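Local coordinates for protein 2-oxoadipate dioxygenase/decarboxylase (Pseudomonas putida, PDB 6W1G) that catalyses the iron(II)-dependent decarboxylation and hydroxylation of 2-oxoadipate to D-2-hydroxyglutarate, using molecular oxygen, in a D-lysine catabolic pathway, at residues A[22-25]-A[26-29]; A[163-166]-A[167-171]; A[178-181]-A[182-185]. All coordinates share one frame; numbering follows the deposited sequence. Where two conformers were deposited one is given.

Contact 1: residues A[22-25]-A[26-29]; sequences LMYK and QEVP
Tyr24 and Val28 meet one turn apart where helix 9-27 ends, an i to i+4 pair at a helix C-terminus. The valine lies over one face of the phenol ring: its CB stands 4.2 Å from the ring centroid and 17° off the normal, the geometry of a CH-pi contact. Its CG2 branch reaches the ring more closely, 3.6 Å from Tyr24 CE1. With the tyrosine CG anti to the backbone N (chi1 -174°) and beside its own carbonyl carbon, the ring end comes nearer to the residues that follow, Val28 among them.

Met23 and Glu27 form a second pair, running side by side in the same direction in the Met23 conformer given, one of two deposited. Both carboxylate oxygens are engaged: OE1 in a salt bridge with Arg291 of strand 288-298, OE2 by the backbone N of Trp192. The Tyr24 ring also makes an edge-to-face contact with Tyr31. The side chain of Tyr24 lies about 5 Å from that of His226, an iron ligand, and about 10 Å from the nickel ion bound here in place of iron. Val28 is the first residue to leave helical phi/psi, yet its N still donates to Tyr24 O at 2.7 Å, with an N-H...O angle of 139°.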
ATOM      1  N   LEU A  22      16.510   3.924   2.505  1.00 12.75           N
ATOM      2  CA  LEU A  22      17.747   4.682   2.642  1.00 13.65           C
ATOM      3  C   LEU A  22      18.015   5.539   1.408  1.00 13.85           C
ATOM      4  O   LEU A  22      18.469   6.682   1.520  1.00 14.06           O
ATOM      5  CB  LEU A  22      18.898   3.714   2.893  1.00 15.83           C
ATOM      6  CG  LEU A  22      18.770   3.151   4.314  1.00 20.77           C
ATOM      7  CD1 LEU A  22      20.032   2.371   4.580  1.00 25.01           C
ATOM      8  CD2 LEU A  22      18.516   4.128   5.471  1.00 24.41           C
ATOM      9  N   MET A  23      17.778   4.997   0.215  1.00 13.15           N
ATOM     10  CA  MET A  23      18.010   5.762  -1.004  0.75 12.93           C
ATOM     11  C   MET A  23      17.091   6.974  -1.059  1.00 12.93           C
ATOM     12  O   MET A  23      17.533   8.101  -1.353  1.00 13.89           O
ATOM     13  CB  MET A  23      17.756   4.875  -2.228  0.75 13.59           C
ATOM     14  CG  MET A  23      17.828   5.622  -3.543  0.75 16.05           C
ATOM     15  SD  MET A  23      17.615   4.600  -5.004  0.75 17.59           S
ATOM     16  CE  MET A  23      15.835   4.411  -4.985  0.75 20.82           C
ATOM     17  N   TYR A  24      15.808   6.768  -0.773  1.00 12.34           N
ATOM     18  CA  TYR A  24      14.834   7.841  -0.824  1.00 12.03           C
ATOM     19  C   TYR A  24      15.155   8.917   0.211  1.00 11.74           C
ATOM     20  O   TYR A  24      15.006  10.109  -0.062  1.00 13.52           O
ATOM     21  CB  TYR A  24      13.418   7.256  -0.673  1.00 12.61           C
ATOM     22  CG  TYR A  24      12.313   8.256  -0.849  1.00 12.55           C
ATOM     23  CD1 TYR A  24      12.066   8.862  -2.085  1.00 13.44           C
ATOM     24  CD2 TYR A  24      11.524   8.607   0.206  1.00 13.32           C
ATOM     25  CE1 TYR A  24      11.049   9.765  -2.234  1.00 14.25           C
ATOM     26  CE2 TYR A  24      10.522   9.545   0.065  1.00 15.14           C
ATOM     27  CZ  TYR A  24      10.286  10.116  -1.153  1.00 14.19           C
ATOM     28  OH  TYR A  24       9.277  11.018  -1.279  1.00 16.89           O
ATOM     29  N   LYS A  25      15.593   8.504   1.391  1.00 12.48           N
ATOM     30  CA  LYS A  25      15.942   9.475   2.424  1.00 13.05           C
ATOM     31  C   LYS A  25      17.088  10.363   1.963  1.00 12.77           C
ATOM     32  O   LYS A  25      17.087  11.552   2.251  1.00 14.13           O
ATOM     33  CB  LYS A  25      16.278   8.731   3.700  1.00 14.41           C
ATOM     34  CG  LYS A  25      16.611   9.659   4.856  1.00 17.31           C
ATOM     35  CD  LYS A  25      16.879   8.885   6.134  1.00 20.06           C
ATOM     36  CE  LYS A  25      17.521   9.789   7.175  1.00 29.65           C
ATOM     37  NZ  LYS A  25      17.626   9.193   8.540  1.00 37.34           N
ATOM     38  N   GLN A  26      18.065   9.814   1.255  1.00 12.36           N
ATOM     39  CA  GLN A  26      19.148  10.614   0.701  1.00 14.10           C
ATOM     40  C   GLN A  26      18.615  11.595  -0.347  1.00 13.54           C
ATOM     41  O   GLN A  26      19.050  12.750  -0.401  1.00 14.94           O
ATOM     42  CB  GLN A  26      20.204   9.659   0.146  1.00 19.15           C
ATOM     43  CG  GLN A  26      21.277  10.344  -0.675  1.00 27.90           C
ATOM     44  CD  GLN A  26      20.923  10.457  -2.170  1.00 38.02           C
ATOM     45  OE1 GLN A  26      21.003  11.536  -2.760  1.00 40.04           O
ATOM     46  NE2 GLN A  26      20.526   9.325  -2.782  1.00 42.46           N
ATOM     47  N   GLU A  27      17.702  11.156  -1.169  1.00 11.88           N
ATOM     48  CA  GLU A  27      17.129  12.010  -2.202  1.00 12.42           C
ATOM     49  C   GLU A  27      16.221  13.086  -1.624  1.00 12.13           C
ATOM     50  O   GLU A  27      16.148  14.195  -2.172  1.00 12.06           O
ATOM     51  CB  GLU A  27      16.333  11.170  -3.203  1.00 12.66           C
ATOM     52  CG  GLU A  27      17.176  10.223  -4.045  1.00 13.93           C
ATOM     53  CD  GLU A  27      16.373   9.449  -5.086  1.00 15.75           C
ATOM     54  OE1 GLU A  27      15.138   9.581  -5.124  1.00 15.71           O
ATOM     55  OE2 GLU A  27      17.002   8.731  -5.903  1.00 17.72           O
ATOM     56  N   VAL A  28      15.469  12.760  -0.575  1.00 11.65           N
ATOM     57  CA  VAL A  28      14.384  13.574  -0.044  1.00 11.54           C
ATOM     58  C   VAL A  28      14.555  13.657   1.470  1.00 12.16           C
ATOM     59  O   VAL A  28      13.936  12.881   2.236  1.00 12.10           O
ATOM     60  CB  VAL A  28      13.008  13.001  -0.445  1.00 12.07           C
ATOM     61  CG1 VAL A  28      11.876  13.837   0.072  1.00 12.31           C
ATOM     62  CG2 VAL A  28      12.908  12.866  -1.956  1.00 13.62           C
ATOM     63  N   PRO A  29      15.339  14.619   1.971  1.00 11.43           N
ATOM     64  CA  PRO A  29      15.647  14.645   3.420  1.00 12.56           C
ATOM     65  C   PRO A  29      14.421  14.733   4.309  1.00 12.32           C
ATOM     66  O   PRO A  29      14.444  14.196   5.426  1.00 13.11           O
ATOM     67  CB  PRO A  29      16.537  15.887   3.555  1.00 16.43           C
ATOM     68  CG  PRO A  29      17.099  16.109   2.269  1.00 16.78           C
ATOM     69  CD  PRO A  29      16.205  15.520   1.203  1.00 12.96           C
TER

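Contact 2: residues A[163-166]-A[167-171]; sequences ELIA and QCERE
Glu169 lies alongside Ile165, one turn earlier in helix 159-171, and the two side chains run side by side in the same direction. From CB outward, the glutamate first skirts backbone: CB is 3.7 Å from Ala166 O and CG is 3.3 Å from Ile165 O. The first torsion explains this course, since CG lies anti to the carbonyl carbon and beside the backbone N (chi1 -67°), and the chain is extended beyond it. CD is still close to Ile165 O (3.6 Å) as it nears the isoleucine methyl CG2, at 4.1 Å. At the tip the two oxygens diverge: OE1 stays by the backbone, 4.0 Å from Ala166 CA, whereas OE2 comes to 3.5 Å from Ile165 CG2 and also takes part in a salt bridge with Arg86 of helix 78-90.

A second such pair is looser, with Gln167 OE1 3.8 Å from Leu164 CD2; the glutamine NE2 is hydrogen-bonded to Asp178 OD2 of helix 176-188. Under both pairs runs regular i to i+4 backbone bonding, including Glu169 N to Ile165 O at 3.0 Å. Leu164 and Ile165 pack on Phe182. Within the helix, then, these side chains meet by van der Waals contact alone, while their polar bonds, to Arg86 and Asp178, join helices.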
ATOM      1  N   GLU A 163      19.208 -10.285 -15.914  1.00 11.19           N
ATOM      2  CA  GLU A 163      19.878 -11.573 -15.808  1.00 11.97           C
ATOM      3  C   GLU A 163      19.492 -12.279 -14.521  1.00 10.87           C
ATOM      4  O   GLU A 163      19.257 -13.491 -14.511  1.00 11.52           O
ATOM      5  CB  GLU A 163      21.391 -11.375 -15.849  1.00 12.12           C
ATOM      6  CG  GLU A 163      21.935 -10.980 -17.184  1.00 13.41           C
ATOM      7  CD  GLU A 163      23.380 -10.562 -17.157  1.00 13.28           C
ATOM      8  OE1 GLU A 163      24.061 -10.523 -16.093  1.00 14.44           O
ATOM      9  OE2 GLU A 163      23.866 -10.223 -18.252  1.00 17.30           O
ATOM     10  N   LEU A 164      19.467 -11.532 -13.400  1.00 11.50           N
ATOM     11  CA  LEU A 164      19.210 -12.172 -12.118  1.00 11.22           C
ATOM     12  C   LEU A 164      17.744 -12.564 -11.975  1.00 10.85           C
ATOM     13  O   LEU A 164      17.451 -13.596 -11.354  1.00 11.20           O
ATOM     14  CB  LEU A 164      19.654 -11.248 -10.991  1.00 10.84           C
ATOM     15  CG  LEU A 164      21.172 -11.156 -10.837  1.00 12.88           C
ATOM     16  CD1 LEU A 164      21.578  -9.951  -9.977  1.00 13.95           C
ATOM     17  CD2 LEU A 164      21.698 -12.447 -10.205  1.00 16.34           C
ATOM     18  N   ILE A 165      16.819 -11.824 -12.581  1.00 10.77           N
ATOM     19  CA  ILE A 165      15.415 -12.238 -12.644  1.00 10.86           C
ATOM     20  C   ILE A 165      15.292 -13.568 -13.381  1.00 10.36           C
ATOM     21  O   ILE A 165      14.657 -14.529 -12.918  1.00 11.50           O
ATOM     22  CB  ILE A 165      14.552 -11.162 -13.305  1.00 11.65           C
ATOM     23  CG1 ILE A 165      14.514  -9.894 -12.439  1.00 13.20           C
ATOM     24  CG2 ILE A 165      13.147 -11.656 -13.530  1.00 14.01           C
ATOM     25  CD1 ILE A 165      13.944  -8.693 -13.145  1.00 16.24           C
ATOM     26  N   ALA A 166      15.952 -13.666 -14.541  1.00 10.70           N
ATOM     27  CA  ALA A 166      15.897 -14.899 -15.333  1.00 12.20           C
ATOM     28  C   ALA A 166      16.528 -16.059 -14.572  1.00 11.00           C
ATOM     29  O   ALA A 166      16.022 -17.197 -14.601  1.00 12.27           O
ATOM     30  CB  ALA A 166      16.553 -14.672 -16.692  1.00 13.18           C
ATOM     31  N   GLN A 167      17.663 -15.801 -13.925  1.00 10.92           N
ATOM     32  CA  GLN A 167      18.341 -16.816 -13.135  1.00 10.96           C
ATOM     33  C   GLN A 167      17.455 -17.317 -12.001  1.00 10.60           C
ATOM     34  O   GLN A 167      17.336 -18.543 -11.763  1.00 11.99           O
ATOM     35  CB  GLN A 167      19.631 -16.253 -12.585  1.00 11.96           C
ATOM     36  CG  GLN A 167      20.427 -17.243 -11.799  1.00 12.10           C
ATOM     37  CD  GLN A 167      21.674 -16.627 -11.202  1.00 12.92           C
ATOM     38  OE1 GLN A 167      22.371 -15.845 -11.859  1.00 16.20           O
ATOM     39  NE2 GLN A 167      21.999 -17.017  -9.999  1.00 14.86           N
ATOM     40  N   CYS A 168      16.810 -16.391 -11.289  1.00 10.82           N
ATOM     41  CA  CYS A 168      15.925 -16.761 -10.190  1.00 10.89           C
ATOM     42  C   CYS A 168      14.832 -17.689 -10.689  1.00 10.89           C
ATOM     43  O   CYS A 168      14.512 -18.701 -10.055  1.00 12.86           O
ATOM     44  CB  CYS A 168      15.347 -15.499  -9.557  1.00 12.01           C
ATOM     45  SG  CYS A 168      14.363 -15.795  -8.134  1.00 14.23           S
ATOM     46  N   GLU A 169      14.221 -17.329 -11.830  1.00 11.03           N
ATOM     47  CA  GLU A 169      13.122 -18.144 -12.364  1.00 11.43           C
ATOM     48  C   GLU A 169      13.610 -19.533 -12.747  1.00 12.30           C
ATOM     49  O   GLU A 169      12.946 -20.535 -12.453  1.00 13.07           O
ATOM     50  CB  GLU A 169      12.501 -17.442 -13.561  1.00 12.30           C
ATOM     51  CG  GLU A 169      11.809 -16.176 -13.226  1.00 12.91           C
ATOM     52  CD  GLU A 169      11.491 -15.257 -14.406  1.00 14.96           C
ATOM     53  OE1 GLU A 169      11.921 -15.555 -15.542  1.00 20.84           O
ATOM     54  OE2 GLU A 169      10.822 -14.231 -14.208  1.00 15.73           O
ATOM     55  N   ARG A 170      14.758 -19.612 -13.419  1.00 11.85           N
ATOM     56  CA  ARG A 170      15.231 -20.884 -13.951  1.00 13.35           C
ATOM     57  C   ARG A 170      15.691 -21.816 -12.843  1.00 12.11           C
ATOM     58  O   ARG A 170      15.499 -23.041 -12.941  1.00 12.89           O
ATOM     59  CB  ARG A 170      16.390 -20.617 -14.936  1.00 19.05           C
ATOM     60  CG  ARG A 170      17.155 -21.821 -15.342  1.00 21.49           C
ATOM     61  CD  ARG A 170      18.258 -21.483 -16.280  1.00 28.78           C
ATOM     62  NE  ARG A 170      18.614 -20.085 -16.428  1.00 34.43           N
ATOM     63  CZ  ARG A 170      19.619 -19.478 -15.806  1.00 35.88           C
ATOM     64  NH1 ARG A 170      20.393 -20.111 -14.925  1.00 35.54           N
ATOM     65  NH2 ARG A 170      19.833 -18.212 -16.075  1.00 37.51           N
ATOM     66  N   GLU A 171      16.310 -21.258 -11.802  1.00 12.62           N
ATOM     67  CA  GLU A 171      16.953 -22.051 -10.773  1.00 12.65           C
ATOM     68  C   GLU A 171      16.089 -22.223  -9.539  1.00 13.53           C
ATOM     69  O   GLU A 171      16.302 -23.173  -8.777  1.00 15.74           O
ATOM     70  CB  GLU A 171      18.287 -21.402 -10.360  1.00 13.79           C
ATOM     71  CG  GLU A 171      19.291 -21.236 -11.504  1.00 14.63           C
ATOM     72  CD  GLU A 171      19.672 -22.566 -12.169  1.00 17.35           C
ATOM     73  OE1 GLU A 171      19.721 -23.593 -11.472  1.00 20.74           O
ATOM     74  OE2 GLU A 171      19.912 -22.568 -13.378  1.00 19.09           O
TER

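Contact 3: residues A[178-181]-A[182-185]; sequences DAET and FVQE
Glu180 and Gln184 join their polar ends across one turn of helix 176-188, on its more open side. Gln184 NE2 donates to Glu180 OE2 over 3.1 Å in a nearly straight bond, with an N-H...O angle of 161°, and meets the oxygen nearly along its C-O axis. The oxygen lies only 4° out of the amide plane, although the carboxylate and amide planes are turned 32° apart. Bends at chi2 in both chains bring the groups together, and OE2 also comes to 3.3 Å from Gln184 CG. This bridge lies on the exposed side.

The buried side is built differently. Ala179, Phe182 and Val183 are all buried, and Ala179 O lies at the edge of the Phe182 ring, near its plane. That ring packs among Ile12, Leu87, Val90 and Ile165, so residues of three other helices (9-27, 78-90 and 159-171) touch it, and Val183 rests on Ile12 and Ala19 of helix 9-27.

Thr181 and Glu185 run alongside each other with a modest 4.2 Å approach of Thr181 CG2 to Glu185 CG, and both pack on helix 159-171. Their polar ends turn to other partners: Thr181 OG1 is hydrogen-bonded to Ala177 O, and Glu185 OE1 to Thr158 OG1. Glu185 N bonded to Thr181 O at 2.9 Å shows alpha-helical geometry; buried Ala179, Phe182 and Val183 set against Glu180 and Gln184 make the helix amphipathic.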
ATOM      1  N   ASP A 178      23.916 -13.255  -4.625  1.00 15.76           N
ATOM      2  CA  ASP A 178      23.157 -12.872  -5.804  1.00 14.62           C
ATOM      3  C   ASP A 178      21.936 -12.057  -5.416  1.00 13.24           C
ATOM      4  O   ASP A 178      21.556 -11.145  -6.154  1.00 13.33           O
ATOM      5  CB  ASP A 178      22.762 -14.092  -6.640  1.00 13.46           C
ATOM      6  CG  ASP A 178      23.944 -14.715  -7.346  1.00 16.73           C
ATOM      7  OD1 ASP A 178      25.034 -14.080  -7.411  1.00 20.47           O
ATOM      8  OD2 ASP A 178      23.800 -15.869  -7.806  1.00 16.07           O
ATOM      9  N   ALA A 179      21.313 -12.351  -4.259  1.00 12.94           N
ATOM     10  CA  ALA A 179      20.190 -11.536  -3.803  1.00 13.59           C
ATOM     11  C   ALA A 179      20.629 -10.113  -3.502  1.00 13.80           C
ATOM     12  O   ALA A 179      19.895  -9.155  -3.783  1.00 14.08           O
ATOM     13  CB  ALA A 179      19.527 -12.160  -2.585  1.00 13.86           C
ATOM     14  N   GLU A 180      21.798  -9.945  -2.862  1.00 16.01           N
ATOM     15  CA  GLU A 180      22.320  -8.604  -2.615  1.00 17.26           C
ATOM     16  C   GLU A 180      22.585  -7.852  -3.922  1.00 15.85           C
ATOM     17  O   GLU A 180      22.230  -6.673  -4.059  1.00 15.16           O
ATOM     18  CB  GLU A 180      23.559  -8.619  -1.739  1.00 19.72           C
ATOM     19  CG  GLU A 180      23.939  -7.172  -1.332  1.00 27.52           C
ATOM     20  CD  GLU A 180      22.707  -6.318  -0.941  1.00 36.90           C
ATOM     21  OE1 GLU A 180      22.001  -6.718   0.008  1.00 40.76           O
ATOM     22  OE2 GLU A 180      22.429  -5.280  -1.589  1.00 33.84           O
ATOM     23  N   THR A 181      23.171  -8.531  -4.918  1.00 14.66           N
ATOM     24  CA  THR A 181      23.380  -7.896  -6.206  1.00 14.44           C
ATOM     25  C   THR A 181      22.045  -7.522  -6.830  1.00 12.44           C
ATOM     26  O   THR A 181      21.882  -6.427  -7.385  1.00 13.51           O
ATOM     27  CB  THR A 181      24.177  -8.815  -7.127  1.00 14.99           C
ATOM     28  OG1 THR A 181      25.413  -9.152  -6.490  1.00 17.51           O
ATOM     29  CG2 THR A 181      24.431  -8.166  -8.489  1.00 15.46           C
ATOM     30  N   PHE A 182      21.083  -8.432  -6.753  1.00 11.55           N
ATOM     31  CA  PHE A 182      19.742  -8.164  -7.271  1.00 11.32           C
ATOM     32  C   PHE A 182      19.135  -6.895  -6.660  1.00 11.63           C
ATOM     33  O   PHE A 182      18.548  -6.073  -7.371  1.00 11.85           O
ATOM     34  CB  PHE A 182      18.821  -9.385  -7.056  1.00 11.53           C
ATOM     35  CG  PHE A 182      17.391  -9.099  -7.376  1.00 10.90           C
ATOM     36  CD1 PHE A 182      16.919  -9.090  -8.677  1.00 11.80           C
ATOM     37  CD2 PHE A 182      16.534  -8.727  -6.352  1.00 12.23           C
ATOM     38  CE1 PHE A 182      15.575  -8.751  -8.895  1.00 12.70           C
ATOM     39  CE2 PHE A 182      15.228  -8.427  -6.591  1.00 13.59           C
ATOM     40  CZ  PHE A 182      14.763  -8.427  -7.850  1.00 12.69           C
ATOM     41  N   VAL A 183      19.219  -6.759  -5.321  1.00 11.87           N
ATOM     42  CA  VAL A 183      18.623  -5.596  -4.683  1.00 12.68           C
ATOM     43  C   VAL A 183      19.262  -4.333  -5.212  1.00 12.93           C
ATOM     44  O   VAL A 183      18.571  -3.369  -5.538  1.00 13.30           O
ATOM     45  CB  VAL A 183      18.739  -5.735  -3.152  1.00 12.96           C
ATOM     46  CG1 VAL A 183      18.466  -4.401  -2.484  1.00 13.80           C
ATOM     47  CG2 VAL A 183      17.762  -6.811  -2.664  1.00 14.21           C
ATOM     48  N   GLN A 184      20.584  -4.339  -5.335  1.00 12.29           N
ATOM     49  CA  GLN A 184      21.244  -3.128  -5.795  1.00 13.50           C
ATOM     50  C   GLN A 184      20.894  -2.812  -7.242  1.00 13.02           C
ATOM     51  O   GLN A 184      20.724  -1.633  -7.610  1.00 14.46           O
ATOM     52  CB  GLN A 184      22.733  -3.267  -5.592  1.00 17.76           C
ATOM     53  CG  GLN A 184      23.125  -3.173  -4.085  1.00 21.68           C
ATOM     54  CD  GLN A 184      22.542  -1.966  -3.255  1.00 23.97           C
ATOM     55  OE1 GLN A 184      22.580  -0.794  -3.677  1.00 26.32           O
ATOM     56  NE2 GLN A 184      21.991  -2.277  -2.076  1.00 25.60           N
ATOM     57  N   GLU A 185      20.831  -3.839  -8.087  1.00 11.75           N
ATOM     58  CA  GLU A 185      20.509  -3.601  -9.480  1.00 12.43           C
ATOM     59  C   GLU A 185      19.081  -3.168  -9.660  1.00 12.23           C
ATOM     60  O   GLU A 185      18.783  -2.294 -10.477  1.00 14.04           O
ATOM     61  CB  GLU A 185      20.833  -4.847 -10.297  1.00 12.78           C
ATOM     62  CG  GLU A 185      22.288  -5.157 -10.392  1.00 16.24           C
ATOM     63  CD  GLU A 185      23.102  -4.143 -11.214  1.00 17.56           C
ATOM     64  OE1 GLU A 185      22.535  -3.438 -12.073  1.00 17.47           O
ATOM     65  OE2 GLU A 185      24.337  -4.092 -11.010  1.00 22.31           O
TER

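Contacts 1, 2 and 3 follow in series along the chain, on helices 9-27, 159-171 and 176-188. Contacts 2 and 3, on consecutive helices with centres 12 Å apart, touch directly: Leu164 CD1 packs 3.7 Å from Thr181 CG2, and Ile165 CG1 lies 3.9 Å from Phe182 CE1. The probable hydrogen bond between Gln167 and Asp178 supplements this packing. Contact 1 is separate, its centre 19 Å from that of contact 3 and 29 Å from that of contact 2, but Ile12 and Ala19 of its helix pack on helix 176-188. Helix 9-27 therefore spans from this peripheral helical packing to the neighbourhood of the metal site, whereas contacts 2 and 3 lie away from the annotated sites.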